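Peptide ABC transporter, peptide-binding protein (Thermus thermophilus, PDB 2D5W) probably serves as the extracellular solute-binding component of an ABC transporter, capturing oligopeptides for uptake, and is crystallised here with a pentapeptide. Local coordinates at residues N66-V71 with D84-P89; G291-W296 with P553-K558. All blocks are in the same frame, centred on the assembly; numbering follows the deposited sequence.

Interaction 1. Residues N66-V71 with D84-P89; sequences NGRLRV and DITIRP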
loop_
_atom_site.group_PDB
_atom_site.type_symbol
_atom_site.label_atom_id
_atom_site.label_comp_id
_atom_site.label_asym_id
_atom_site.label_seq_id
_atom_site.Cartn_x
_atom_site.Cartn_y
_atom_site.Cartn_z
ATOM N N ASN A 66 -19.270 -24.909 5.963
ATOM C CA ASN A 66 -18.484 -26.119 5.741
ATOM C C ASN A 66 -17.635 -26.495 6.954
ATOM O O ASN A 66 -16.774 -27.373 6.874
ATOM C CB ASN A 66 -17.601 -26.004 4.482
ATOM C CG ASN A 66 -16.642 -24.824 4.518
ATOM O OD1 ASN A 66 -16.143 -24.436 5.573
ATOM N ND2 ASN A 66 -16.359 -24.265 3.346
ATOM N N GLY A 67 -17.891 -25.828 8.075
ATOM C CA GLY A 67 -17.177 -26.118 9.307
ATOM C C GLY A 67 -15.715 -25.722 9.379
ATOM O O GLY A 67 -15.028 -26.083 10.334
ATOM N N ARG A 68 -15.226 -24.989 8.384
ATOM C CA ARG A 68 -13.828 -24.570 8.394
ATOM C C ARG A 68 -13.611 -23.307 9.222
ATOM O O ARG A 68 -12.475 -22.938 9.516
ATOM C CB ARG A 68 -13.314 -24.377 6.966
ATOM C CG ARG A 68 -13.020 -25.680 6.235
ATOM C CD ARG A 68 -12.607 -25.410 4.798
ATOM N NE ARG A 68 -12.197 -26.622 4.092
ATOM C CZ ARG A 68 -11.007 -27.206 4.214
ATOM N NH1 ARG A 68 -10.742 -28.308 3.525
ATOM N NH2 ARG A 68 -10.078 -26.687 5.007
ATOM N N LEU A 69 -14.701 -22.637 9.583
ATOM C CA LEU A 69 -14.618 -21.453 10.430
ATOM C C LEU A 69 -15.303 -21.768 11.752
ATOM O O LEU A 69 -16.395 -22.344 11.771
ATOM C CB LEU A 69 -15.317 -20.247 9.797
ATOM C CG LEU A 69 -14.713 -19.567 8.568
ATOM C CD1 LEU A 69 -15.561 -18.349 8.232
ATOM C CD2 LEU A 69 -13.271 -19.150 8.836
ATOM N N ARG A 70 -14.655 -21.404 12.851
ATOM C CA ARG A 70 -15.215 -21.620 14.180
ATOM C C ARG A 70 -15.024 -20.364 15.014
ATOM O O ARG A 70 -13.900 -19.898 15.207
ATOM C CB ARG A 70 -14.536 -22.802 14.876
ATOM C CG ARG A 70 -14.887 -24.163 14.297
ATOM C CD ARG A 70 -14.139 -25.267 15.028
ATOM N NE ARG A 70 -12.694 -25.128 14.869
ATOM C CZ ARG A 70 -12.036 -25.377 13.741
ATOM N NH1 ARG A 70 -10.721 -25.215 13.692
ATOM N NH2 ARG A 70 -12.688 -25.801 12.666
ATOM N N VAL A 71 -16.131 -19.811 15.495
ATOM C CA VAL A 71 -16.090 -18.611 16.317
ATOM C C VAL A 71 -16.527 -18.968 17.728
ATOM O O VAL A 71 -17.617 -19.508 17.930
ATOM C CB VAL A 71 -17.036 -17.521 15.772
ATOM C CG1 VAL A 71 -16.994 -16.299 16.681
ATOM C CG2 VAL A 71 -16.638 -17.144 14.358
ATOM N N ASP A 84 -9.718 -23.061 9.182
ATOM C CA ASP A 84 -9.046 -24.241 8.635
ATOM C C ASP A 84 -8.783 -24.114 7.143
ATOM O O ASP A 84 -9.712 -23.956 6.348
ATOM C CB ASP A 84 -9.891 -25.498 8.851
ATOM C CG ASP A 84 -10.093 -25.838 10.313
ATOM O OD1 ASP A 84 -10.996 -26.657 10.591
ATOM O OD2 ASP A 84 -9.361 -25.313 11.175
ATOM N N ILE A 85 -7.514 -24.216 6.769
ATOM C CA ILE A 85 -7.112 -24.130 5.373
ATOM C C ILE A 85 -6.419 -25.418 4.953
ATOM O O ILE A 85 -5.599 -25.958 5.696
ATOM C CB ILE A 85 -6.140 -22.950 5.155
ATOM C CG1 ILE A 85 -6.847 -21.640 5.507
ATOM C CG2 ILE A 85 -5.631 -22.942 3.712
ATOM C CD1 ILE A 85 -5.980 -20.409 5.383
ATOM N N THR A 86 -6.772 -25.914 3.771
ATOM C CA THR A 86 -6.156 -27.117 3.229
ATOM C C THR A 86 -5.414 -26.711 1.960
ATOM O O THR A 86 -6.012 -26.180 1.025
ATOM C CB THR A 86 -7.207 -28.192 2.867
ATOM O OG1 THR A 86 -7.960 -28.544 4.034
ATOM C CG2 THR A 86 -6.527 -29.439 2.322
ATOM N N ILE A 87 -4.108 -26.946 1.938
ATOM C CA ILE A 87 -3.294 -26.612 0.773
ATOM C C ILE A 87 -3.541 -27.662 -0.309
ATOM O O ILE A 87 -3.549 -28.857 -0.020
ATOM C CB ILE A 87 -1.789 -26.608 1.132
ATOM C CG1 ILE A 87 -1.520 -25.614 2.267
ATOM C CG2 ILE A 87 -0.960 -26.261 -0.103
ATOM C CD1 ILE A 87 -0.088 -25.631 2.776
ATOM N N ARG A 88 -3.758 -27.225 -1.549
ATOM C CA ARG A 88 -3.982 -28.160 -2.650
ATOM C C ARG A 88 -2.809 -29.125 -2.765
ATOM O O ARG A 88 -1.662 -28.752 -2.536
ATOM C CB ARG A 88 -4.125 -27.414 -3.979
ATOM C CG ARG A 88 -5.420 -26.650 -4.156
ATOM C CD ARG A 88 -5.446 -25.929 -5.498
ATOM N NE ARG A 88 -5.228 -26.846 -6.615
ATOM C CZ ARG A 88 -6.009 -26.920 -7.687
ATOM N NH1 ARG A 88 -5.733 -27.785 -8.652
ATOM N NH2 ARG A 88 -7.074 -26.135 -7.790
ATOM N N PRO A 89 -3.083 -30.383 -3.140
ATOM C CA PRO A 89 -2.020 -31.382 -3.277
ATOM C C PRO A 89 -1.015 -31.045 -4.373
ATOM O O PRO A 89 0.120 -31.520 -4.351
ATOM C CB PRO A 89 -2.793 -32.663 -3.578
ATOM C CG PRO A 89 -4.003 -32.164 -4.310
ATOM C CD PRO A 89 -4.395 -30.956 -3.488
#
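Arg68 and Asp84 face each other where the two segments of the hairpin run antiparallel, and the backbone N of Asp84 donates to O of Arg68 at 2.8 Å, nearly straight at 174°. Just ahead of this point the chain turns tightly: OD1 of Asn66 accepts from N of Arg68, an Asx turn, and Gly67 adopts a positive phi that glycine tolerates easily. The side chain of Arg68 then runs extended from CG to NE, its methylenes passing beside O of Asp84, and reaches Thr86 two residues further on. There it grips end-on: NH1 of Arg68 lies 2.8 Å and NH2 of Arg68 3.0 Å from OG1 of Thr86, which sits near the guanidinium plane. NH2 of Arg68 also donates to O of Asp84 at 3.1 Å, meeting that oxygen from above its carbonyl plane. These pairs lie at the open end of the beta hairpin formed by strands 69-75 and 78-86, at one side of a four-stranded antiparallel sheet. Closer to the turn, Arg70 bends at chi3 (-63°), which brings its guanidinium to the carboxylate of Asp84 in a two-pronged salt bridge. NH1 of Arg70 meets OD2 of Asp84 on its syn side at 2.9 Å, whereas NH2 comes to OD1 of the same aspartate from above the carboxylate plane at 2.8 Å; the two planes are 39° apart. Aspartate suits this place because its short arm offers both oxygens to Arg70 while OD2 also bonds Thr138 of the next strand. Further partners fix the polar ends: Glu60 pairs with NE of Arg68, Glu82 with NH1 of Arg70, and Asn136 with OG1 of Thr86.

Interaction 2. Residues G291-W296 with P553-K558; sequences GRFDIW and PYVVRK
Phe293 lies across Arg557 in an antiparallel pairing of strands 293-308 and 544-557, part of a mixed beta sheet, with the ring and guanidinium planes 49° apart. CZ of Phe293 sits over one face of the guanidinium, 3.6 Å from NH1 of Arg557, while CE2 rests on the arginine's CB. Val555 also touches the ring: its CG1, anti to the backbone N (chi1 -177°), reaches CD2 of Phe293 at 3.7 Å. A flat, apolar phenylalanine suits this position, filling the ground between a valine methyl and the long arginine arm; an alanine here would probably open a gap beside CG1 of Val555 and strip the cover from that guanidinium face. Asp268 pairs with NE of Arg557 and Gly265 O accepts from its NH2, fixing the far end. The opposite face of the sheet carries Asp294 and Val556, a hydrogen-bonded pair, and Trp296, whose CD1 meets CG2 of Val556 at the indole edge. Lys558 crosses Asp294 at about a right angle, and the bend at its chi4 (-65°) completes a salt bridge whose two hydrogen bonds are weak, NZ of Lys558 lying 3.2 Å from both OD1 and OD2 of Asp294. Its CD also packs on C of Gly291. Just past the strand ends, N of Lys558 donates to O of Arg292, and one water links that same oxygen to Arg557, donating to O of Arg292 and accepting from NH1 of Arg557 at 3.0 Å.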
loop_
_atom_site.group_PDB
_atom_site.type_symbol
_atom_site.label_atom_id
_atom_site.label_comp_id
_atom_site.label_asym_id
_atom_site.label_seq_id
_atom_site.Cartn_x
_atom_site.Cartn_y
_atom_site.Cartn_z
ATOM N N GLY A 291 -9.630 1.839 -32.116
ATOM C CA GLY A 291 -9.122 0.637 -32.753
ATOM C C GLY A 291 -7.825 0.096 -32.186
ATOM O O GLY A 291 -7.262 -0.860 -32.720
ATOM N N ARG A 292 -7.357 0.681 -31.088
ATOM C CA ARG A 292 -6.095 0.259 -30.494
ATOM C C ARG A 292 -6.176 -0.101 -29.017
ATOM O O ARG A 292 -5.701 -1.162 -28.610
ATOM C CB ARG A 292 -5.049 1.365 -30.687
ATOM C CG ARG A 292 -4.854 1.774 -32.140
ATOM C CD ARG A 292 -3.966 3.008 -32.273
ATOM N NE ARG A 292 -2.565 2.741 -31.956
ATOM C CZ ARG A 292 -1.887 3.319 -30.968
ATOM N NH1 ARG A 292 -2.473 4.207 -30.174
ATOM N NH2 ARG A 292 -0.609 3.020 -30.788
ATOM N N PHE A 293 -6.777 0.776 -28.219
ATOM C CA PHE A 293 -6.874 0.549 -26.779
ATOM C C PHE A 293 -8.192 1.014 -26.196
ATOM O O PHE A 293 -8.887 1.842 -26.779
ATOM C CB PHE A 293 -5.778 1.323 -26.026
ATOM C CG PHE A 293 -4.381 0.904 -26.365
ATOM C CD1 PHE A 293 -3.737 1.398 -27.496
ATOM C CD2 PHE A 293 -3.704 0.012 -25.543
ATOM C CE1 PHE A 293 -2.436 1.007 -27.802
ATOM C CE2 PHE A 293 -2.406 -0.386 -25.836
ATOM C CZ PHE A 293 -1.769 0.110 -26.968
ATOM N N ASP A 294 -8.517 0.469 -25.029
ATOM C CA ASP A 294 -9.695 0.878 -24.281
ATOM C C ASP A 294 -9.139 1.562 -23.037
ATOM O O ASP A 294 -8.111 1.143 -22.492
ATOM C CB ASP A 294 -10.552 -0.323 -23.870
ATOM C CG ASP A 294 -11.323 -0.905 -25.036
ATOM O OD1 ASP A 294 -10.877 -1.927 -25.596
ATOM O OD2 ASP A 294 -12.368 -0.326 -25.399
ATOM N N ILE A 295 -9.798 2.631 -22.608
ATOM C CA ILE A 295 -9.372 3.371 -21.428
ATOM C C ILE A 295 -10.468 3.260 -20.379
ATOM O O ILE A 295 -11.634 3.538 -20.658
ATOM C CB ILE A 295 -9.142 4.860 -21.756
ATOM C CG1 ILE A 295 -8.136 4.985 -22.904
ATOM C CG2 ILE A 295 -8.639 5.596 -20.515
ATOM C CD1 ILE A 295 -8.001 6.390 -23.454
ATOM N N TRP A 296 -10.089 2.850 -19.174
ATOM C CA TRP A 296 -11.031 2.682 -18.071
ATOM C C TRP A 296 -10.572 3.439 -16.837
ATOM O O TRP A 296 -9.376 3.641 -16.640
ATOM C CB TRP A 296 -11.146 1.208 -17.677
ATOM C CG TRP A 296 -11.434 0.272 -18.797
ATOM C CD1 TRP A 296 -10.532 -0.469 -19.504
ATOM C CD2 TRP A 296 -12.721 -0.048 -19.324
ATOM N NE1 TRP A 296 -11.183 -1.240 -20.441
ATOM C CE2 TRP A 296 -12.528 -1.000 -20.350
ATOM C CE3 TRP A 296 -14.024 0.374 -19.027
ATOM C CZ2 TRP A 296 -13.593 -1.537 -21.083
ATOM C CZ3 TRP A 296 -15.081 -0.159 -19.754
ATOM C CH2 TRP A 296 -14.858 -1.106 -20.770
ATOM N N PRO A 553 -6.578 4.981 -13.763
ATOM C CA PRO A 553 -6.908 4.859 -15.182
ATOM C C PRO A 553 -6.145 3.648 -15.721
ATOM O O PRO A 553 -4.986 3.426 -15.360
ATOM C CB PRO A 553 -6.398 6.169 -15.768
ATOM C CG PRO A 553 -5.182 6.443 -14.941
ATOM C CD PRO A 553 -5.614 6.074 -13.533
ATOM N N TYR A 554 -6.803 2.849 -16.551
ATOM C CA TYR A 554 -6.170 1.685 -17.156
ATOM C C TYR A 554 -6.291 1.767 -18.666
ATOM O O TYR A 554 -7.364 2.069 -19.191
ATOM C CB TYR A 554 -6.813 0.385 -16.665
ATOM C CG TYR A 554 -6.523 0.082 -15.218
ATOM C CD1 TYR A 554 -7.471 0.330 -14.230
ATOM C CD2 TYR A 554 -5.282 -0.422 -14.833
ATOM C CE1 TYR A 554 -7.191 0.083 -12.892
ATOM C CE2 TYR A 554 -4.992 -0.669 -13.500
ATOM C CZ TYR A 554 -5.948 -0.415 -12.538
ATOM O OH TYR A 554 -5.660 -0.657 -11.216
ATOM N N VAL A 555 -5.183 1.528 -19.358
ATOM C CA VAL A 555 -5.160 1.538 -20.817
ATOM C C VAL A 555 -4.853 0.097 -21.183
ATOM O O VAL A 555 -3.808 -0.440 -20.808
ATOM C CB VAL A 555 -4.072 2.482 -21.357
ATOM C CG1 VAL A 555 -4.131 2.525 -22.883
ATOM C CG2 VAL A 555 -4.279 3.878 -20.784
ATOM N N VAL A 556 -5.770 -0.528 -21.915
ATOM C CA VAL A 556 -5.642 -1.936 -22.257
ATOM C C VAL A 556 -5.781 -2.191 -23.751
ATOM O O VAL A 556 -6.764 -1.783 -24.369
ATOM C CB VAL A 556 -6.719 -2.747 -21.496
ATOM C CG1 VAL A 556 -6.554 -4.232 -21.759
ATOM C CG2 VAL A 556 -6.634 -2.448 -20.004
ATOM N N ARG A 557 -4.804 -2.879 -24.331
ATOM C CA ARG A 557 -4.845 -3.168 -25.757
ATOM C C ARG A 557 -6.033 -4.049 -26.105
ATOM O O ARG A 557 -6.358 -4.994 -25.382
ATOM C CB ARG A 557 -3.566 -3.871 -26.213
ATOM C CG ARG A 557 -3.437 -3.935 -27.735
ATOM C CD ARG A 557 -2.347 -4.885 -28.192
ATOM N NE ARG A 557 -1.039 -4.578 -27.618
ATOM C CZ ARG A 557 -0.277 -3.545 -27.966
ATOM N NH1 ARG A 557 -0.679 -2.691 -28.900
ATOM N NH2 ARG A 557 0.901 -3.372 -27.387
ATOM N N LYS A 558 -6.683 -3.740 -27.220
ATOM C CA LYS A 558 -7.817 -4.540 -27.647
ATOM C C LYS A 558 -7.332 -5.958 -27.903
ATOM O O LYS A 558 -6.236 -6.168 -28.424
ATOM C CB LYS A 558 -8.452 -3.927 -28.897
ATOM C CG LYS A 558 -9.137 -2.600 -28.587
ATOM C CD LYS A 558 -9.778 -1.960 -29.797
ATOM C CE LYS A 558 -10.505 -0.684 -29.400
ATOM N NZ LYS A 558 -11.668 -0.933 -28.495
HETATM O O HOH W 1 -3.078 -1.743 -30.399
HETATM O O HOH W 2 -9.159 -3.500 -24.507
#

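The two interactions lie far apart in the single chain: their centres are 39 Å apart and their nearest atoms about 26 Å, so they do not touch. Interaction 1 pairs the open end of a local hairpin, with only 12 residues between its segments, and sits at the surface, held chiefly by charged and polar groups. Interaction 2 joins segments with 256 residues between them, bringing a strand from late in the chain onto 293-308, and is partly buried. They belong to separate sheets, and in both an arginine finds an acidic partner outside the two segments.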